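T cell receptor mu chain (Monodelphis domestica, PDB 7L15) pairs with a gamma chain to form the marsupial gamma mu T cell receptor, a T cell surface receptor that probably recognises antigen. Local coordinates at residues L34-S39 and Y103-R108; F41-S46 and N84-F89; P59-G64 and S69-E74; L177-T182 and Y187-I192. All coordinates share one frame; numbering follows the deposited sequence.

Contacts 1, 2 and 3 belong to the V-set immunoglobulin domain, and contact 4 belongs to the C1-set domain. Contact 1 is the disulfide core. Its centre lies about 10 Å from that of contact 2 and about 13 Å from that of contact 3. Contact 2 touches contact 1 through Asn86 and Thr38. Contact 3 touches it where Leu62 meets the ring of Tyr103. Contact 4 is about 15 Å from contact 1 between nearest atoms. A protein-linked NAG lies about 4 Å from the Ser69 side chain of contact 3. The gamma chain meets residues of contacts 1, 3 and 4.

Contact 1: residues L34-S39 and Y103-R108; sequences LKCQTS and YHCARR
Cys36 and Cys105 are joined by a disulfide, SG to SG 2.1 Å. It ties strand 32-39 to strand 101-109 across the interior of the V domain. Each sulfur stands anti to the backbone N of its own residue (chi1 174° in Cys36, -174° in Cys105), and the CB of each cysteine points toward the other strand. The torsion about the S-S bond is -82°, the left-handed sense, close to the relaxed right angle. The CA atoms of the pair are 6.3 Å apart. No hydrogen bond runs between the segments; the disulfide and one apolar contact join them. This is the canonical disulfide of immunoglobulin domains.

The second meeting is apolar. Methyl CD1 of Leu34 presses on CB of Tyr103 at 3.4 Å. It also touches CG, the root of the ring, at 3.6 Å, and approaches the ring obliquely. The two side chains cross at about a right angle. The Tyr103 ring leads its hydroxyl to the carbonyl of Asp99, four residues earlier, which is the tyrosine corner of this fold.

The contact is fully buried. Trp50 of strand 48-53 packs on Leu34 and Cys36, and Leu18 of strand 17-27 packs on both cysteines. Strand 87-92 pairs with strand 32-39 through backbone bonds, and its Leu90 touches Leu34 and Tyr103.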
loop_
_atom_site.group_PDB
_atom_site.type_symbol
_atom_site.label_atom_id
_atom_site.label_comp_id
_atom_site.label_asym_id
_atom_site.label_seq_id
_atom_site.Cartn_x
_atom_site.Cartn_y
_atom_site.Cartn_z
ATOM N N LEU A 34 12.437 -17.952 -1.961
ATOM C CA LEU A 34 12.614 -17.320 -3.258
ATOM C C LEU A 34 14.034 -17.538 -3.754
ATOM O O LEU A 34 14.972 -17.700 -2.968
ATOM C CB LEU A 34 12.315 -15.815 -3.204
ATOM C CG LEU A 34 10.912 -15.437 -2.706
ATOM C CD1 LEU A 34 10.624 -13.948 -2.857
ATOM C CD2 LEU A 34 9.853 -16.241 -3.432
ATOM N N LYS A 35 14.185 -17.532 -5.071
ATOM C CA LYS A 35 15.489 -17.639 -5.702
ATOM C C LYS A 35 15.709 -16.409 -6.574
ATOM O O LYS A 35 14.774 -15.911 -7.205
ATOM C CB LYS A 35 15.605 -18.930 -6.538
ATOM C CG LYS A 35 16.879 -18.995 -7.366
ATOM C CD LYS A 35 17.151 -20.389 -7.920
ATOM C CE LYS A 35 16.040 -20.851 -8.834
ATOM N NZ LYS A 35 16.543 -21.827 -9.830
ATOM N N CYS A 36 16.935 -15.907 -6.591
ATOM C CA CYS A 36 17.336 -14.850 -7.511
ATOM C C CYS A 36 18.534 -15.350 -8.312
ATOM O O CYS A 36 19.627 -15.499 -7.768
ATOM C CB CYS A 36 17.671 -13.569 -6.765
ATOM S SG CYS A 36 18.370 -12.225 -7.836
ATOM N N GLN A 37 18.317 -15.602 -9.601
ATOM C CA GLN A 37 19.372 -15.997 -10.526
ATOM C C GLN A 37 20.081 -14.750 -11.043
ATOM O O GLN A 37 19.436 -13.868 -11.625
ATOM C CB GLN A 37 18.768 -16.784 -11.685
ATOM C CG GLN A 37 19.785 -17.188 -12.730
ATOM C CD GLN A 37 20.678 -18.292 -12.241
ATOM O OE1 GLN A 37 20.238 -19.434 -12.109
ATOM N NE2 GLN A 37 21.932 -17.962 -11.941
ATOM N N THR A 38 21.394 -14.665 -10.836
ATOM C CA THR A 38 22.146 -13.500 -11.273
ATOM C C THR A 38 23.031 -13.839 -12.464
ATOM O O THR A 38 23.348 -15.001 -12.731
ATOM C CB THR A 38 23.015 -12.932 -10.147
ATOM O OG1 THR A 38 24.178 -13.739 -9.986
ATOM C CG2 THR A 38 22.258 -12.912 -8.864
ATOM N N SER A 39 23.432 -12.794 -13.179
ATOM C CA SER A 39 24.345 -12.946 -14.299
ATOM C C SER A 39 24.894 -11.578 -14.663
ATOM O O SER A 39 24.299 -10.547 -14.337
ATOM C CB SER A 39 23.660 -13.580 -15.517
ATOM O OG SER A 39 24.637 -14.025 -16.440
ATOM N N TYR A 103 8.522 -9.016 -4.172
ATOM C CA TYR A 103 9.863 -9.242 -3.643
ATOM C C TYR A 103 10.911 -9.024 -4.734
ATOM O O TYR A 103 10.883 -9.688 -5.774
ATOM C CB TYR A 103 9.958 -10.652 -3.061
ATOM C CG TYR A 103 9.263 -10.769 -1.727
ATOM C CD1 TYR A 103 7.883 -10.886 -1.655
ATOM C CD2 TYR A 103 9.989 -10.721 -0.531
ATOM C CE1 TYR A 103 7.241 -10.967 -0.439
ATOM C CE2 TYR A 103 9.351 -10.798 0.699
ATOM C CZ TYR A 103 7.978 -10.917 0.736
ATOM O OH TYR A 103 7.320 -10.993 1.941
ATOM N N HIS A 104 11.844 -8.114 -4.482
ATOM C CA HIS A 104 12.889 -7.757 -5.427
ATOM C C HIS A 104 14.247 -8.177 -4.890
ATOM O O HIS A 104 14.559 -7.945 -3.721
ATOM C CB HIS A 104 12.894 -6.251 -5.702
ATOM C CG HIS A 104 11.695 -5.773 -6.451
ATOM N ND1 HIS A 104 11.693 -5.601 -7.817
ATOM C CD2 HIS A 104 10.447 -5.455 -6.029
ATOM C CE1 HIS A 104 10.505 -5.168 -8.201
ATOM N NE2 HIS A 104 9.731 -5.070 -7.137
ATOM N N CYS A 105 15.022 -8.826 -5.744
ATOM C CA CYS A 105 16.459 -8.955 -5.577
ATOM C C CYS A 105 17.137 -7.633 -5.951
ATOM O O CYS A 105 16.738 -6.968 -6.911
ATOM C CB CYS A 105 16.923 -10.091 -6.483
ATOM S SG CYS A 105 18.610 -10.691 -6.466
ATOM N N ALA A 106 18.153 -7.240 -5.190
ATOM C CA ALA A 106 18.840 -5.976 -5.445
ATOM C C ALA A 106 20.351 -6.150 -5.342
ATOM O O ALA A 106 20.831 -6.914 -4.505
ATOM C CB ALA A 106 18.391 -4.880 -4.461
ATOM N N ARG A 107 21.094 -5.420 -6.183
ATOM C CA ARG A 107 22.547 -5.371 -6.135
ATOM C C ARG A 107 22.992 -3.941 -5.875
ATOM O O ARG A 107 22.535 -3.010 -6.550
ATOM C CB ARG A 107 23.188 -5.878 -7.440
ATOM C CG ARG A 107 24.733 -5.689 -7.482
ATOM C CD ARG A 107 25.384 -6.171 -8.793
ATOM N NE ARG A 107 26.854 -6.105 -8.775
ATOM C CZ ARG A 107 27.606 -5.574 -9.746
ATOM N NH1 ARG A 107 27.047 -5.058 -10.836
ATOM N NH2 ARG A 107 28.938 -5.580 -9.639
ATOM N N ARG A 108 23.893 -3.770 -4.915
ATOM C CA ARG A 108 24.485 -2.467 -4.665
ATOM C C ARG A 108 25.610 -2.227 -5.666
ATOM O O ARG A 108 26.473 -3.088 -5.852
ATOM C CB ARG A 108 24.998 -2.384 -3.225
ATOM C CG ARG A 108 25.693 -1.071 -2.911
ATOM C CD ARG A 108 25.958 -0.939 -1.414
ATOM N NE ARG A 108 26.483 0.386 -1.134
ATOM C CZ ARG A 108 26.268 1.062 -0.014
ATOM N NH1 ARG A 108 25.519 0.541 0.952
ATOM N NH2 ARG A 108 26.785 2.273 0.121
#

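Contact 2: residues F41-S46 and N84-F89; sequences FQFKTS and NKNQIF
Phe43 and Asn86 bring their CA atoms to 5.9 Å, the first starting a type I turn that ends at Ser46, the second in a left-handed backbone conformation. Asn86 and Gln87 together face Glu82, forming a G1 beta bulge where the chain enters strand 87-92. The turn is closed by the Phe43 carbonyl, which accepts from both the backbone N and the hydroxyl of Ser46. Two carbonyls of the bulge region have partners on strand 32-39: Asn86 O accepts from the hydroxyl of Thr38, and Lys85 O from the side chain of Gln37.

The side chain of Phe43 carries the contact. Its CG is anti to the backbone N (chi1 -177°), which extends the ring toward the bulge. Asn86 CA sits over the ring face, 3.5 Å from the centroid, in a CH-pi contact. The same face covers the Asn86 carbonyl carbon, 3.3 Å from Phe43 CE1. The Asn86 amide lies nearly parallel to the ring, 8° between planes, and is set toward its CB end. Phe43 CZ comes within 3.2 Å of Gln87 O and 3.8 Å of Ile88 CG2, both obliquely. Thr38, Leu48 and Arg81 also touch this side chain.

No hydrogen bond crosses between the segments. Between them the contact therefore rests on CH-pi and van der Waals packing of an aromatic ring laid flat on a backbone bend.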
loop_
_atom_site.group_PDB
_atom_site.type_symbol
_atom_site.label_atom_id
_atom_site.label_comp_id
_atom_site.label_asym_id
_atom_site.label_seq_id
_atom_site.Cartn_x
_atom_site.Cartn_y
_atom_site.Cartn_z
ATOM N N PHE A 41 27.847 -10.053 -13.911
ATOM C CA PHE A 41 28.786 -9.384 -13.029
ATOM C C PHE A 41 29.461 -10.436 -12.160
ATOM O O PHE A 41 29.011 -11.579 -12.075
ATOM C CB PHE A 41 28.095 -8.343 -12.147
ATOM C CG PHE A 41 27.033 -8.924 -11.257
ATOM C CD1 PHE A 41 25.764 -9.192 -11.757
ATOM C CD2 PHE A 41 27.301 -9.216 -9.923
ATOM C CE1 PHE A 41 24.764 -9.746 -10.926
ATOM C CE2 PHE A 41 26.312 -9.762 -9.098
ATOM C CZ PHE A 41 25.052 -10.024 -9.596
ATOM N N GLN A 42 30.547 -10.042 -11.502
ATOM C CA GLN A 42 31.359 -11.006 -10.763
ATOM C C GLN A 42 30.627 -11.370 -9.475
ATOM O O GLN A 42 30.450 -10.531 -8.580
ATOM C CB GLN A 42 32.756 -10.448 -10.507
ATOM C CG GLN A 42 33.863 -11.500 -10.614
ATOM C CD GLN A 42 33.906 -12.403 -9.388
ATOM O OE1 GLN A 42 33.434 -12.028 -8.317
ATOM N NE2 GLN A 42 34.466 -13.599 -9.542
ATOM N N PHE A 43 30.188 -12.629 -9.394
ATOM C CA PHE A 43 29.235 -13.027 -8.362
ATOM C C PHE A 43 29.867 -13.071 -6.980
ATOM O O PHE A 43 29.299 -12.540 -6.017
ATOM C CB PHE A 43 28.624 -14.393 -8.689
ATOM C CG PHE A 43 27.581 -14.831 -7.690
ATOM C CD1 PHE A 43 26.277 -14.355 -7.788
ATOM C CD2 PHE A 43 27.901 -15.683 -6.649
ATOM C CE1 PHE A 43 25.305 -14.730 -6.870
ATOM C CE2 PHE A 43 26.937 -16.071 -5.725
ATOM C CZ PHE A 43 25.633 -15.595 -5.836
ATOM N N LYS A 44 31.022 -13.734 -6.848
ATOM C CA LYS A 44 31.543 -14.049 -5.520
ATOM C C LYS A 44 31.781 -12.782 -4.708
ATOM O O LYS A 44 31.508 -12.747 -3.504
ATOM C CB LYS A 44 32.832 -14.876 -5.638
ATOM N N THR A 45 32.264 -11.723 -5.359
ATOM C CA THR A 45 32.645 -10.474 -4.709
ATOM C C THR A 45 31.498 -9.469 -4.606
ATOM O O THR A 45 31.745 -8.303 -4.284
ATOM C CB THR A 45 33.806 -9.804 -5.472
ATOM O OG1 THR A 45 33.411 -9.564 -6.827
ATOM C CG2 THR A 45 35.075 -10.660 -5.464
ATOM N N SER A 46 30.263 -9.872 -4.883
ATOM C CA SER A 46 29.160 -8.928 -4.989
ATOM C C SER A 46 28.418 -8.793 -3.670
ATOM O O SER A 46 28.561 -9.598 -2.749
ATOM C CB SER A 46 28.174 -9.350 -6.078
ATOM O OG SER A 46 27.415 -10.461 -5.619
ATOM N N ASN A 84 28.407 -21.841 -7.143
ATOM C CA ASN A 84 28.633 -22.419 -8.463
ATOM C C ASN A 84 27.499 -22.105 -9.436
ATOM O O ASN A 84 27.683 -22.277 -10.647
ATOM C CB ASN A 84 28.886 -23.939 -8.369
ATOM C CG ASN A 84 27.751 -24.711 -7.702
ATOM O OD1 ASN A 84 26.623 -24.232 -7.590
ATOM N ND2 ASN A 84 28.054 -25.928 -7.265
ATOM N N LYS A 85 26.362 -21.605 -8.946
ATOM C CA LYS A 85 25.227 -21.277 -9.791
ATOM C C LYS A 85 24.922 -19.782 -9.836
ATOM O O LYS A 85 23.994 -19.379 -10.542
ATOM C CB LYS A 85 23.988 -22.068 -9.327
ATOM C CG LYS A 85 23.689 -23.333 -10.152
ATOM C CD LYS A 85 22.860 -24.364 -9.372
ATOM C CE LYS A 85 22.172 -25.381 -10.296
ATOM N NZ LYS A 85 20.732 -25.635 -9.925
ATOM N N ASN A 86 25.674 -18.947 -9.110
ATOM C CA ASN A 86 25.453 -17.499 -9.105
ATOM C C ASN A 86 24.023 -17.136 -8.672
ATOM O O ASN A 86 23.394 -16.231 -9.221
ATOM C CB ASN A 86 25.771 -16.891 -10.474
ATOM C CG ASN A 86 27.270 -16.843 -10.779
ATOM O OD1 ASN A 86 28.086 -17.459 -10.100
ATOM N ND2 ASN A 86 27.630 -16.090 -11.810
ATOM N N GLN A 87 23.512 -17.819 -7.658
ATOM C CA GLN A 87 22.173 -17.554 -7.145
ATOM C C GLN A 87 22.240 -17.123 -5.687
ATOM O O GLN A 87 23.167 -17.495 -4.963
ATOM C CB GLN A 87 21.284 -18.798 -7.265
ATOM C CG GLN A 87 21.199 -19.372 -8.675
ATOM C CD GLN A 87 20.732 -20.813 -8.659
ATOM O OE1 GLN A 87 20.973 -21.538 -7.695
ATOM N NE2 GLN A 87 20.055 -21.232 -9.719
ATOM N N ILE A 88 21.258 -16.316 -5.260
ATOM C CA ILE A 88 21.001 -16.106 -3.838
ATOM C C ILE A 88 19.540 -16.417 -3.565
ATOM O O ILE A 88 18.684 -16.314 -4.446
ATOM C CB ILE A 88 21.323 -14.687 -3.321
ATOM C CG1 ILE A 88 20.223 -13.690 -3.707
ATOM C CG2 ILE A 88 22.676 -14.241 -3.803
ATOM C CD1 ILE A 88 20.171 -12.482 -2.793
ATOM N N PHE A 89 19.266 -16.791 -2.319
ATOM C CA PHE A 89 17.951 -17.248 -1.901
ATOM C C PHE A 89 17.436 -16.406 -0.749
ATOM O O PHE A 89 18.205 -15.772 -0.022
ATOM C CB PHE A 89 17.981 -18.710 -1.499
ATOM C CG PHE A 89 18.586 -19.586 -2.538
ATOM C CD1 PHE A 89 19.967 -19.767 -2.592
ATOM C CD2 PHE A 89 17.787 -20.203 -3.492
ATOM C CE1 PHE A 89 20.538 -20.558 -3.569
ATOM C CE2 PHE A 89 18.350 -20.998 -4.481
ATOM C CZ PHE A 89 19.728 -21.181 -4.517
#

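Contact 3: residues P59-G64 and S69-E74; sequences PLWLTG and STDATE
The carbonyl O of Asp71 is gripped by two donors from the facing strand: the hydroxyl OG1 of Thr63 at 2.7 Å and the backbone N of Gly64 at 3.3 Å. They belong to the C'-C'' hairpin of the V domain, strands 60-65 and 70-72. With chi1 at 174° the Thr63 hydroxyl is turned away from its own amide nitrogen, which carries it to this carbonyl; it also bonds Ser79 of strand 77-82.

Gly64 O is gripped in the same manner. Thr70 OG1 at 2.8 Å and Asp71 N at 3.3 Å reach it from opposite faces of its plane. Farther along, Thr73 N donates to Leu62 O at 2.9 Å. Thr63 and Ala72 form a non-hydrogen-bonded pair, with side chains on one face and CB atoms 3.8 Å apart.

The Trp61 indole reaches across to the facing strand. Trp61 CH2 comes obliquely to Ala72 CA at 3.7 Å, and CZ3 lies near Thr73 N. Tyr51 meets the indole edge to face, and Val104 of the gamma chain packs on it. Arg103 of that chain packs on Asp71. The indole also folds back on its own strand: Thr63 N lies 3.6 Å above its plane, over the ring centre.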
loop_
_atom_site.group_PDB
_atom_site.type_symbol
_atom_site.label_atom_id
_atom_site.label_comp_id
_atom_site.label_asym_id
_atom_site.label_seq_id
_atom_site.Cartn_x
_atom_site.Cartn_y
_atom_site.Cartn_z
ATOM N N PRO A 59 9.156 0.860 0.200
ATOM C CA PRO A 59 9.993 -0.315 -0.036
ATOM C C PRO A 59 10.828 -0.581 1.203
ATOM O O PRO A 59 11.347 0.345 1.826
ATOM C CB PRO A 59 10.865 0.098 -1.225
ATOM C CG PRO A 59 10.093 1.138 -1.931
ATOM C CD PRO A 59 9.217 1.827 -0.903
ATOM N N LEU A 60 10.958 -1.851 1.568
ATOM C CA LEU A 60 11.556 -2.187 2.847
ATOM C C LEU A 60 12.696 -3.176 2.646
ATOM O O LEU A 60 12.525 -4.214 2.003
ATOM C CB LEU A 60 10.493 -2.763 3.793
ATOM C CG LEU A 60 10.822 -2.907 5.285
ATOM C CD1 LEU A 60 11.267 -1.582 5.899
ATOM C CD2 LEU A 60 9.591 -3.469 5.994
ATOM N N TRP A 61 13.856 -2.856 3.196
ATOM C CA TRP A 61 14.938 -3.824 3.234
ATOM C C TRP A 61 14.566 -5.001 4.136
ATOM O O TRP A 61 14.040 -4.817 5.232
ATOM C CB TRP A 61 16.209 -3.147 3.731
ATOM C CG TRP A 61 17.371 -4.065 3.879
ATOM C CD1 TRP A 61 18.217 -4.475 2.901
ATOM C CD2 TRP A 61 17.824 -4.677 5.092
ATOM N NE1 TRP A 61 19.182 -5.308 3.427
ATOM C CE2 TRP A 61 18.960 -5.450 4.771
ATOM C CE3 TRP A 61 17.378 -4.649 6.417
ATOM C CZ2 TRP A 61 19.660 -6.192 5.728
ATOM C CZ3 TRP A 61 18.076 -5.391 7.376
ATOM C CH2 TRP A 61 19.206 -6.150 7.022
ATOM N N LEU A 62 14.847 -6.218 3.669
ATOM C CA LEU A 62 14.570 -7.432 4.425
ATOM C C LEU A 62 15.823 -8.128 4.922
ATOM O O LEU A 62 15.870 -8.546 6.083
ATOM C CB LEU A 62 13.776 -8.426 3.575
ATOM C CG LEU A 62 12.421 -7.991 3.047
ATOM C CD1 LEU A 62 11.838 -9.148 2.290
ATOM C CD2 LEU A 62 11.534 -7.568 4.184
ATOM N N THR A 63 16.818 -8.303 4.050
ATOM C CA THR A 63 18.020 -9.073 4.344
ATOM C C THR A 63 18.996 -8.878 3.190
ATOM O O THR A 63 18.608 -8.455 2.102
ATOM C CB THR A 63 17.707 -10.565 4.538
ATOM O OG1 THR A 63 18.924 -11.310 4.685
ATOM C CG2 THR A 63 16.933 -11.103 3.365
ATOM N N GLY A 64 20.274 -9.167 3.449
ATOM C CA GLY A 64 21.277 -9.063 2.404
ATOM C C GLY A 64 22.510 -9.841 2.785
ATOM O O GLY A 64 22.634 -10.320 3.914
ATOM N N SER A 69 29.558 -11.740 5.225
ATOM C CA SER A 69 28.580 -11.370 6.240
ATOM C C SER A 69 27.163 -11.424 5.674
ATOM O O SER A 69 26.939 -11.326 4.460
ATOM C CB SER A 69 28.874 -9.969 6.795
ATOM O OG SER A 69 27.917 -9.588 7.766
ATOM N N THR A 70 26.199 -11.565 6.586
ATOM C CA THR A 70 24.783 -11.452 6.255
ATOM C C THR A 70 24.046 -10.855 7.443
ATOM O O THR A 70 24.495 -10.949 8.586
ATOM C CB THR A 70 24.156 -12.803 5.888
ATOM O OG1 THR A 70 22.809 -12.600 5.451
ATOM C CG2 THR A 70 24.147 -13.750 7.094
ATOM N N ASP A 71 22.918 -10.219 7.158
ATOM C CA ASP A 71 22.097 -9.632 8.205
ATOM C C ASP A 71 20.638 -9.708 7.767
ATOM O O ASP A 71 20.327 -9.982 6.606
ATOM C CB ASP A 71 22.527 -8.184 8.504
ATOM C CG ASP A 71 22.162 -7.744 9.915
ATOM O OD1 ASP A 71 21.649 -8.582 10.691
ATOM O OD2 ASP A 71 22.385 -6.559 10.246
ATOM N N ALA A 72 19.733 -9.498 8.710
ATOM C CA ALA A 72 18.325 -9.487 8.343
ATOM C C ALA A 72 17.560 -8.628 9.332
ATOM O O ALA A 72 18.048 -8.277 10.409
ATOM C CB ALA A 72 17.728 -10.901 8.280
ATOM N N THR A 73 16.342 -8.303 8.936
ATOM C CA THR A 73 15.483 -7.423 9.702
ATOM C C THR A 73 14.779 -8.172 10.837
ATOM O O THR A 73 14.461 -7.565 11.860
ATOM C CB THR A 73 14.506 -6.763 8.710
ATOM O OG1 THR A 73 14.011 -5.526 9.235
ATOM C CG2 THR A 73 13.366 -7.685 8.389
ATOM N N GLU A 74 14.562 -9.485 10.695
ATOM C CA GLU A 74 13.873 -10.298 11.695
ATOM C C GLU A 74 14.490 -11.692 11.739
ATOM O O GLU A 74 15.045 -12.173 10.752
ATOM C CB GLU A 74 12.375 -10.463 11.388
ATOM C CG GLU A 74 11.544 -9.213 11.203
ATOM C CD GLU A 74 10.096 -9.564 10.840
ATOM O OE1 GLU A 74 9.585 -10.572 11.372
ATOM O OE2 GLU A 74 9.476 -8.861 10.015
#

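Contact 4: residues L177-T182 and Y187-I192; sequences LSLAPT and YSAIHI
Ser178 and Ile190 exchange two backbone hydrogen bonds, both N to O distances 2.8 Å. Ala180 and Ser188 repeat the exchange at 3.1 Å from Ala180 N to Ser188 O. These four nearly straight bonds make strands 175-181 and 187-194 an antiparallel hairpin of the C1 domain. The non-hydrogen-bonded pairs between them are Leu177 with His191, Leu179 with Ala189 and Pro181 with Tyr187.

The side-chain packing is mostly apolar. Leu177, Leu179, Ala189 and His191 share one face. Leu177 CB lies at the edge of the His191 imidazole, 3.5 Å from ND1, and the two side chains cross at about a right angle. The other ring nitrogen, NE2, bonds Gln175. Leu179 CB is 4.2 Å from Ala189 CB. At the turn end the Tyr187 ring meets two groups: Leu179 CD2 is 3.7 Å from Tyr187 CD2, and Pro181 CD is 3.9 Å from Tyr187 CE2.

Within the sheet, strand 187-194 lies between strand 175-181 and strand 148-156, whose Phe156 packs on Leu179, Tyr187 and Ala189. Val163 of the opposing sheet covers Leu177 and His191. The other face, with Ser178, Ala180, Ser188 and Ile190, meets the gamma chain, where Trp189 of that chain hydrogen-bonds Ser188 OG.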
loop_
_atom_site.group_PDB
_atom_site.type_symbol
_atom_site.label_atom_id
_atom_site.label_comp_id
_atom_site.label_asym_id
_atom_site.label_seq_id
_atom_site.Cartn_x
_atom_site.Cartn_y
_atom_site.Cartn_z
ATOM N N LEU A 177 -19.319 -4.336 -3.404
ATOM C CA LEU A 177 -18.885 -5.229 -2.337
ATOM C C LEU A 177 -17.392 -5.086 -2.081
ATOM O O LEU A 177 -16.589 -5.163 -3.016
ATOM C CB LEU A 177 -19.188 -6.680 -2.710
ATOM C CG LEU A 177 -18.659 -7.735 -1.742
ATOM C CD1 LEU A 177 -19.452 -7.706 -0.456
ATOM C CD2 LEU A 177 -18.743 -9.087 -2.388
ATOM N N SER A 178 -17.016 -4.925 -0.816
ATOM C CA SER A 178 -15.613 -4.900 -0.406
ATOM C C SER A 178 -15.366 -6.028 0.583
ATOM O O SER A 178 -16.146 -6.231 1.518
ATOM C CB SER A 178 -15.228 -3.566 0.236
ATOM O OG SER A 178 -15.606 -2.462 -0.568
ATOM N N LEU A 179 -14.274 -6.750 0.383
ATOM C CA LEU A 179 -14.008 -7.959 1.141
ATOM C C LEU A 179 -12.555 -7.930 1.557
ATOM O O LEU A 179 -11.700 -7.546 0.759
ATOM C CB LEU A 179 -14.303 -9.202 0.283
ATOM C CG LEU A 179 -14.122 -10.580 0.905
ATOM C CD1 LEU A 179 -15.331 -11.447 0.611
ATOM C CD2 LEU A 179 -12.875 -11.220 0.342
ATOM N N ALA A 180 -12.269 -8.317 2.798
ATOM C CA ALA A 180 -10.881 -8.304 3.257
ATOM C C ALA A 180 -10.671 -9.355 4.330
ATOM O O ALA A 180 -11.587 -9.643 5.111
ATOM C CB ALA A 180 -10.475 -6.931 3.817
ATOM N N PRO A 181 -9.484 -9.941 4.397
ATOM C CA PRO A 181 -9.154 -10.815 5.528
ATOM C C PRO A 181 -9.017 -10.028 6.816
ATOM O O PRO A 181 -8.736 -8.830 6.813
ATOM C CB PRO A 181 -7.812 -11.444 5.130
ATOM C CG PRO A 181 -7.294 -10.596 4.001
ATOM C CD PRO A 181 -8.482 -9.998 3.314
ATOM N N THR A 182 -9.240 -10.718 7.930
ATOM C CA THR A 182 -8.982 -10.191 9.258
ATOM C C THR A 182 -7.747 -10.883 9.848
ATOM O O THR A 182 -7.149 -11.776 9.235
ATOM C CB THR A 182 -10.212 -10.366 10.153
ATOM O OG1 THR A 182 -10.287 -11.724 10.593
ATOM C CG2 THR A 182 -11.505 -10.004 9.387
ATOM N N TYR A 187 -12.673 -13.872 6.960
ATOM C CA TYR A 187 -12.988 -12.724 6.136
ATOM C C TYR A 187 -14.169 -11.973 6.727
ATOM O O TYR A 187 -15.015 -12.548 7.413
ATOM C CB TYR A 187 -13.319 -13.141 4.696
ATOM C CG TYR A 187 -12.127 -13.726 3.982
ATOM C CD1 TYR A 187 -11.791 -15.083 4.120
ATOM C CD2 TYR A 187 -11.329 -12.929 3.199
ATOM C CE1 TYR A 187 -10.709 -15.606 3.459
ATOM C CE2 TYR A 187 -10.231 -13.444 2.540
ATOM C CZ TYR A 187 -9.928 -14.777 2.669
ATOM O OH TYR A 187 -8.836 -15.273 2.005
ATOM N N SER A 188 -14.206 -10.677 6.451
ATOM C CA SER A 188 -15.377 -9.865 6.696
ATOM C C SER A 188 -15.542 -8.965 5.475
ATOM O O SER A 188 -14.649 -8.852 4.635
ATOM C CB SER A 188 -15.266 -9.091 8.030
ATOM O OG SER A 188 -14.485 -7.920 7.903
ATOM N N ALA A 189 -16.716 -8.376 5.337
ATOM C CA ALA A 189 -17.006 -7.704 4.088
ATOM C C ALA A 189 -18.090 -6.682 4.344
ATOM O O ALA A 189 -18.863 -6.791 5.304
ATOM C CB ALA A 189 -17.435 -8.700 2.997
ATOM N N ILE A 190 -18.112 -5.674 3.482
ATOM C CA ILE A 190 -19.103 -4.615 3.511
ATOM C C ILE A 190 -19.656 -4.470 2.111
ATOM O O ILE A 190 -18.889 -4.341 1.152
ATOM C CB ILE A 190 -18.514 -3.277 3.999
ATOM C CG1 ILE A 190 -18.195 -3.374 5.484
ATOM C CG2 ILE A 190 -19.500 -2.139 3.743
ATOM C CD1 ILE A 190 -17.634 -2.164 6.000
ATOM N N HIS A 191 -20.982 -4.500 1.997
ATOM C CA HIS A 191 -21.698 -4.279 0.750
ATOM C C HIS A 191 -22.459 -2.961 0.880
ATOM O O HIS A 191 -23.306 -2.821 1.769
ATOM C CB HIS A 191 -22.643 -5.455 0.490
ATOM C CG HIS A 191 -23.208 -5.511 -0.897
ATOM N ND1 HIS A 191 -22.417 -5.622 -2.019
ATOM C CD2 HIS A 191 -24.487 -5.521 -1.336
ATOM C CE1 HIS A 191 -23.183 -5.673 -3.093
ATOM N NE2 HIS A 191 -24.446 -5.617 -2.706
ATOM N N ILE A 192 -22.167 -2.005 -0.004
ATOM C CA ILE A 192 -22.707 -0.652 0.075
ATOM C C ILE A 192 -23.786 -0.470 -0.984
ATOM O O ILE A 192 -23.657 -0.976 -2.104
ATOM C CB ILE A 192 -21.584 0.384 -0.098
ATOM C CG1 ILE A 192 -20.615 0.307 1.083
ATOM C CG2 ILE A 192 -22.155 1.773 -0.231
ATOM C CD1 ILE A 192 -21.176 0.837 2.354
HETATM O O HOH W 1 -18.013 -1.724 -0.647
#